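Local coordinates for predicted metal-dependent phosphohydrolase (Magnetospirillum magnetotacticum MS-1, PDB 3KH1), which probably acts as a metal-dependent phosphohydrolase of the HD superfamily, perhaps removing the phosphate from deoxynucleoside 5'-monophosphates, at residues M14-E19 against R106-L111; I77-A82 against E98-A103. One frame throughout, in Å; residues are numbered along the deposited sequence.

Contact 1 of 2, residues M14-E19 against R106-L111; sequences MSFVVE and RLFGLL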
loop_
_atom_site.group_PDB
_atom_site.type_symbol
_atom_site.label_atom_id
_atom_site.label_comp_id
_atom_site.label_asym_id
_atom_site.label_seq_id
_atom_site.Cartn_x
_atom_site.Cartn_y
_atom_site.Cartn_z
HETATM N N MSE A 14 16.069 7.712 -0.340
HETATM C CA MSE A 14 15.064 8.607 -0.915
HETATM C C MSE A 14 14.931 8.403 -2.411
HETATM O O MSE A 14 13.814 8.476 -2.939
HETATM C CB MSE A 14 15.387 10.078 -0.638
HETATM C CG MSE A 14 15.359 10.434 0.815
HETATM SE SE MSE A 14 13.694 9.953 1.717
HETATM C CE MSE A 14 14.031 10.905 3.316
ATOM N N SER A 15 16.041 8.084 -3.100
ATOM C CA SER A 15 15.977 7.836 -4.534
ATOM C C SER A 15 15.064 6.627 -4.849
ATOM O O SER A 15 14.283 6.667 -5.805
ATOM C CB SER A 15 17.362 7.659 -5.111
ATOM O OG SER A 15 17.912 6.357 -4.920
ATOM N N PHE A 16 15.095 5.609 -3.982
ATOM C CA PHE A 16 14.216 4.459 -4.128
ATOM C C PHE A 16 12.766 4.847 -3.846
ATOM O O PHE A 16 11.874 4.507 -4.619
ATOM C CB PHE A 16 14.674 3.346 -3.186
ATOM C CG PHE A 16 13.915 2.051 -3.335
ATOM C CD1 PHE A 16 14.211 1.159 -4.338
ATOM C CD2 PHE A 16 12.936 1.724 -2.426
ATOM C CE1 PHE A 16 13.540 -0.027 -4.450
ATOM C CE2 PHE A 16 12.242 0.518 -2.559
ATOM C CZ PHE A 16 12.586 -0.352 -3.558
ATOM N N VAL A 17 12.539 5.599 -2.761
ATOM C CA VAL A 17 11.212 6.101 -2.397
ATOM C C VAL A 17 10.579 6.842 -3.571
ATOM O O VAL A 17 9.371 6.641 -3.882
ATOM C CB VAL A 17 11.212 6.913 -1.098
ATOM C CG1 VAL A 17 9.836 7.580 -0.859
ATOM C CG2 VAL A 17 11.618 6.020 0.132
ATOM N N VAL A 18 11.341 7.718 -4.210
ATOM C CA VAL A 18 10.827 8.477 -5.338
ATOM C C VAL A 18 10.547 7.585 -6.556
ATOM O O VAL A 18 9.519 7.733 -7.228
ATOM C CB VAL A 18 11.776 9.668 -5.668
ATOM C CG1 VAL A 18 11.420 10.319 -7.012
ATOM C CG2 VAL A 18 11.749 10.676 -4.473
ATOM N N GLU A 19 11.482 6.689 -6.870
ATOM C CA GLU A 19 11.374 5.811 -8.034
ATOM C C GLU A 19 10.125 4.932 -7.999
ATOM O O GLU A 19 9.443 4.756 -9.010
ATOM C CB GLU A 19 12.600 4.941 -8.134
ATOM C CG GLU A 19 12.595 4.018 -9.377
ATOM C CD GLU A 19 12.766 4.705 -10.752
ATOM O OE1 GLU A 19 13.022 5.925 -10.843
ATOM O OE2 GLU A 19 12.708 3.990 -11.784
ATOM N N ARG A 106 18.160 -3.430 -10.813
ATOM C CA ARG A 106 18.159 -1.999 -11.026
ATOM C C ARG A 106 17.436 -1.281 -9.906
ATOM O O ARG A 106 17.907 -0.265 -9.385
ATOM C CB ARG A 106 17.500 -1.625 -12.352
ATOM C CG ARG A 106 17.605 -0.132 -12.649
ATOM C CD ARG A 106 16.831 0.259 -13.878
ATOM N NE ARG A 106 15.387 0.402 -13.636
ATOM C CZ ARG A 106 14.789 1.469 -13.082
ATOM N NH1 ARG A 106 15.480 2.530 -12.659
ATOM N NH2 ARG A 106 13.481 1.511 -13.015
ATOM N N LEU A 107 16.254 -1.798 -9.546
ATOM C CA LEU A 107 15.386 -1.108 -8.609
ATOM C C LEU A 107 15.890 -1.239 -7.186
ATOM O O LEU A 107 16.094 -0.215 -6.518
ATOM C CB LEU A 107 13.942 -1.607 -8.756
ATOM C CG LEU A 107 13.265 -1.064 -10.051
ATOM C CD1 LEU A 107 12.154 -1.970 -10.506
ATOM C CD2 LEU A 107 12.844 0.396 -9.828
ATOM N N PHE A 108 16.035 -2.465 -6.678
ATOM C CA PHE A 108 16.603 -2.633 -5.332
ATOM C C PHE A 108 18.036 -2.084 -5.271
ATOM O O PHE A 108 18.462 -1.631 -4.215
ATOM C CB PHE A 108 16.514 -4.095 -4.845
ATOM C CG PHE A 108 15.078 -4.589 -4.737
ATOM C CD1 PHE A 108 14.154 -3.945 -3.921
ATOM C CD2 PHE A 108 14.624 -5.668 -5.477
ATOM C CE1 PHE A 108 12.838 -4.371 -3.839
ATOM C CE2 PHE A 108 13.286 -6.081 -5.378
ATOM C CZ PHE A 108 12.434 -5.441 -4.576
ATOM N N GLY A 109 18.730 -2.044 -6.411
ATOM C CA GLY A 109 20.096 -1.542 -6.457
ATOM C C GLY A 109 20.171 -0.053 -6.173
ATOM O O GLY A 109 21.259 0.455 -5.930
ATOM N N LEU A 110 19.051 0.672 -6.237
ATOM C CA LEU A 110 19.014 2.074 -5.800
ATOM C C LEU A 110 19.254 2.218 -4.282
ATOM O O LEU A 110 19.718 3.245 -3.808
ATOM C CB LEU A 110 17.683 2.724 -6.175
ATOM C CG LEU A 110 17.406 2.907 -7.682
ATOM C CD1 LEU A 110 15.966 3.396 -7.895
ATOM C CD2 LEU A 110 18.436 3.851 -8.346
ATOM N N LEU A 111 18.870 1.206 -3.520
ATOM C CA LEU A 111 18.992 1.259 -2.065
ATOM C C LEU A 111 20.454 1.143 -1.641
ATOM O O LEU A 111 21.291 0.663 -2.413
ATOM C CB LEU A 111 18.177 0.127 -1.428
ATOM C CG LEU A 111 16.659 0.290 -1.530
ATOM C CD1 LEU A 111 15.982 -1.068 -1.300
ATOM C CD2 LEU A 111 16.188 1.390 -0.566
HETATM O O HOH W 1 20.936 5.198 -5.317
HETATM O O HOH W 2 15.195 5.459 -12.501
#

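Contact 2 of 2, residues I77-A82 against E98-A103; sequences IVEIDA and ERERKA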
loop_
_atom_site.group_PDB
_atom_site.type_symbol
_atom_site.label_atom_id
_atom_site.label_comp_id
_atom_site.label_asym_id
_atom_site.label_seq_id
_atom_site.Cartn_x
_atom_site.Cartn_y
_atom_site.Cartn_z
ATOM N N ILE A 77 7.395 -4.592 -6.769
ATOM C CA ILE A 77 8.288 -3.520 -7.241
ATOM C C ILE A 77 8.992 -3.864 -8.543
ATOM O O ILE A 77 9.138 -2.985 -9.422
ATOM C CB ILE A 77 9.231 -3.055 -6.124
ATOM C CG1 ILE A 77 8.410 -2.203 -5.092
ATOM C CG2 ILE A 77 10.462 -2.312 -6.703
ATOM C CD1 ILE A 77 9.162 -1.890 -3.793
ATOM N N VAL A 78 9.392 -5.132 -8.706
ATOM C CA VAL A 78 10.011 -5.508 -9.973
ATOM C C VAL A 78 9.154 -5.238 -11.211
ATOM O O VAL A 78 9.700 -5.041 -12.327
ATOM C CB VAL A 78 10.452 -6.998 -10.003
ATOM C CG1 VAL A 78 11.642 -7.207 -9.017
ATOM C CG2 VAL A 78 9.255 -7.969 -9.759
ATOM N N GLU A 79 7.830 -5.200 -11.050
ATOM C CA GLU A 79 6.940 -4.942 -12.184
ATOM C C GLU A 79 7.070 -3.534 -12.775
ATOM O O GLU A 79 6.610 -3.293 -13.887
ATOM C CB GLU A 79 5.477 -5.308 -11.845
ATOM C CG GLU A 79 5.342 -6.798 -11.404
ATOM C CD GLU A 79 3.958 -7.387 -11.537
ATOM O OE1 GLU A 79 2.984 -6.656 -11.678
ATOM O OE2 GLU A 79 3.890 -8.649 -11.530
ATOM N N ILE A 80 7.652 -2.587 -12.041
ATOM C CA ILE A 80 7.963 -1.267 -12.605
ATOM C C ILE A 80 8.665 -1.418 -13.932
ATOM O O ILE A 80 8.366 -0.669 -14.862
ATOM C CB ILE A 80 8.760 -0.388 -11.622
ATOM C CG1 ILE A 80 7.888 0.037 -10.444
ATOM C CG2 ILE A 80 9.391 0.812 -12.320
ATOM C CD1 ILE A 80 8.656 0.531 -9.265
ATOM N N ASP A 81 9.653 -2.318 -14.000
ATOM C CA ASP A 81 10.378 -2.571 -15.225
ATOM C C ASP A 81 9.832 -3.785 -15.983
ATOM O O ASP A 81 9.874 -3.815 -17.225
ATOM C CB ASP A 81 11.877 -2.816 -14.958
ATOM C CG ASP A 81 12.649 -1.586 -14.478
ATOM O OD1 ASP A 81 12.086 -0.450 -14.406
ATOM O OD2 ASP A 81 13.891 -1.809 -14.248
ATOM N N ALA A 82 9.396 -4.825 -15.265
ATOM C CA ALA A 82 9.007 -6.087 -15.928
ATOM C C ALA A 82 7.562 -6.117 -16.416
ATOM O O ALA A 82 7.224 -6.993 -17.228
ATOM C CB ALA A 82 9.277 -7.288 -15.029
ATOM N N GLU A 98 13.677 -13.577 -16.351
ATOM C CA GLU A 98 14.810 -12.695 -16.704
ATOM C C GLU A 98 14.470 -11.210 -16.542
ATOM O O GLU A 98 15.303 -10.454 -16.045
ATOM C CB GLU A 98 15.388 -12.938 -18.119
ATOM C CG GLU A 98 16.578 -12.027 -18.482
ATOM N N ARG A 99 13.271 -10.811 -16.983
ATOM C CA ARG A 99 12.771 -9.437 -16.846
ATOM C C ARG A 99 12.805 -9.015 -15.389
ATOM O O ARG A 99 13.264 -7.936 -15.035
ATOM C CB ARG A 99 11.311 -9.346 -17.315
ATOM C CG ARG A 99 11.104 -9.290 -18.810
ATOM C CD ARG A 99 9.712 -8.786 -19.124
ATOM N NE ARG A 99 8.782 -9.876 -19.384
ATOM C CZ ARG A 99 7.770 -10.228 -18.604
ATOM N NH1 ARG A 99 7.513 -9.555 -17.478
ATOM N NH2 ARG A 99 6.989 -11.247 -18.965
ATOM N N GLU A 100 12.275 -9.893 -14.545
ATOM C CA GLU A 100 12.138 -9.602 -13.105
ATOM C C GLU A 100 13.507 -9.602 -12.411
ATOM O O GLU A 100 13.792 -8.745 -11.599
ATOM C CB GLU A 100 11.104 -10.538 -12.428
ATOM C CG GLU A 100 9.675 -10.250 -12.912
ATOM C CD GLU A 100 8.582 -10.973 -12.188
ATOM O OE1 GLU A 100 8.849 -11.861 -11.364
ATOM O OE2 GLU A 100 7.397 -10.642 -12.471
ATOM N N ARG A 101 14.386 -10.530 -12.772
ATOM C CA ARG A 101 15.746 -10.554 -12.207
ATOM C C ARG A 101 16.484 -9.245 -12.506
ATOM O O ARG A 101 17.048 -8.638 -11.585
ATOM C CB ARG A 101 16.525 -11.781 -12.736
ATOM C CG ARG A 101 18.037 -11.858 -12.377
ATOM C CD ARG A 101 18.688 -13.174 -12.885
ATOM N NE ARG A 101 18.787 -13.189 -14.355
ATOM C CZ ARG A 101 18.119 -14.005 -15.191
ATOM N NH1 ARG A 101 17.278 -14.959 -14.753
ATOM N NH2 ARG A 101 18.301 -13.871 -16.499
ATOM N N LYS A 102 16.442 -8.795 -13.762
ATOM C CA LYS A 102 17.026 -7.514 -14.144
ATOM C C LYS A 102 16.358 -6.314 -13.468
ATOM O O LYS A 102 17.032 -5.388 -13.029
ATOM C CB LYS A 102 16.984 -7.298 -15.665
ATOM N N ALA A 103 15.033 -6.359 -13.343
ATOM C CA ALA A 103 14.315 -5.288 -12.656
ATOM C C ALA A 103 14.789 -5.189 -11.197
ATOM O O ALA A 103 15.032 -4.086 -10.671
ATOM C CB ALA A 103 12.819 -5.569 -12.718
#

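Contact 1 of 2, residues M14-E19 against R106-L111
Phe-16 drives its ring into the type I turn that runs from Phe-108 to Leu-111. Leu-111 lies over one ring face, its CG 4.0 Å from the centroid of the Phe-16 ring and 21° off the normal, a CH-pi contact. At the ring's edge the carbonyl of Leu-107 approaches, O to Phe-16 CD1 3.2 Å, where the slightly positive aromatic hydrogens suit an oxygen that also receives the turn's Leu-110 N. Phe-16 carries CG anti to its own N (chi1 -175°), which sends the ring out from the helix until CZ meets Phe-108 CD1.

One turn on, Glu-19 lays its CB and CG against Leu-110 CD1, with CG also on Leu-107 CD2. A bend at chi2 then brings OE2 to Arg-106, whose NH2 (2.9 Å) and NH1 both donate to Glu-19 OE2 from the same face of the carboxylate. That oxygen lies in the guanidinium plane, although the two planes stand 80° apart. Glu-19 OE2 is shared with Lys-22, and Arg-106 NE pairs with Asp-81. A glutamine in place of Glu-19 would probably leave Arg-106 and Lys-22 without the negative charge they share.

Water 1 links Ser-15 OG to Leu-110 O; Ser-15 OG is also hydrogen-bonded to Ala-12 O. Val-17 packs on Met-51 and Met-14, a selenomethionine, on Tyr-184, both of the second subunit. Helix 8-19 thus lies between that subunit and the turn 108-111, with an aromatic side chain held in the turn beside a salt bridge, within the mainly helical HD-domain fold.

Contact 2 of 2, residues I77-A82 against E98-A103
Val-78 stands across the side chain of Glu-100 at about a right angle, its two methyls divided between backbone and side chain. CG2 rests on the aliphatic part of the glutamate, 3.9 Å from Glu-100 CG, while CG1 faces the main-chain carbonyl, 3.7 Å from Glu-100 O. CG1 can do so because it is anti to the carbonyl carbon of Val-78 (chi1 -69°). Trp-123 of helix 113-128 touches both side chains, so a branched residue and the methylenes of a long one suit this buried spot.

Ala-82 points its methyl into the angle between two neighbours, with CB 3.7 Å from both Arg-99 CB and Glu-100 CG. Ala-103 answers from the other helix: its CB lies 3.2 Å from Val-78 O and also meets Asp-81 CB. Val-78 O already takes Asp-81 N and Ala-82 N. With CA atoms only 5.1 Å apart at Val-78 and Ala-103, and likewise at Ala-82 and Arg-99, the close backbones suit the small side chain of alanine at both places.

Segment 77-82 directly follows Asp-76, of the His-Asp pair that names the HD superfamily, and helix 96-108 backs it. Glu-79 turns its CB away from that helix, and its carboxylate gathers with Asp-41, Asp-76 and Asp-84, consistent with a metal-site neighbourhood in this family, although the bound calcium ion lies about 12 Å from the Glu-79 side chain. Glu-100 runs alongside Glu-79 in the same direction, the carboxylate planes 43° apart and Glu-79 OE2 4.1 Å from Glu-100 OE2. Arg-99, deposited in two conformers, offers NH1 to Ala-82 O in a bent (116°), weak and doubtful bond.

Both contacts use helix 96-108, contact 1 at its C-terminal end and the following turn, contact 2 along its N-terminal half. Contact 2 is the more buried and lies nearer the chain's centre, and it relies on small side chains that let backbones come close. Contact 1 reaches toward the surface and the subunit interface, and so combines a large aromatic with a salt bridge and a bridging water. Their centres are 13 Å apart, yet they join directly: Arg-106 NE forms a salt bridge to Asp-81 OD2 at 2.7 Å, and Ile-77 packs on both Phe-16 and Leu-107, placing the N-terminal helix against the segment after the His-Asp motif.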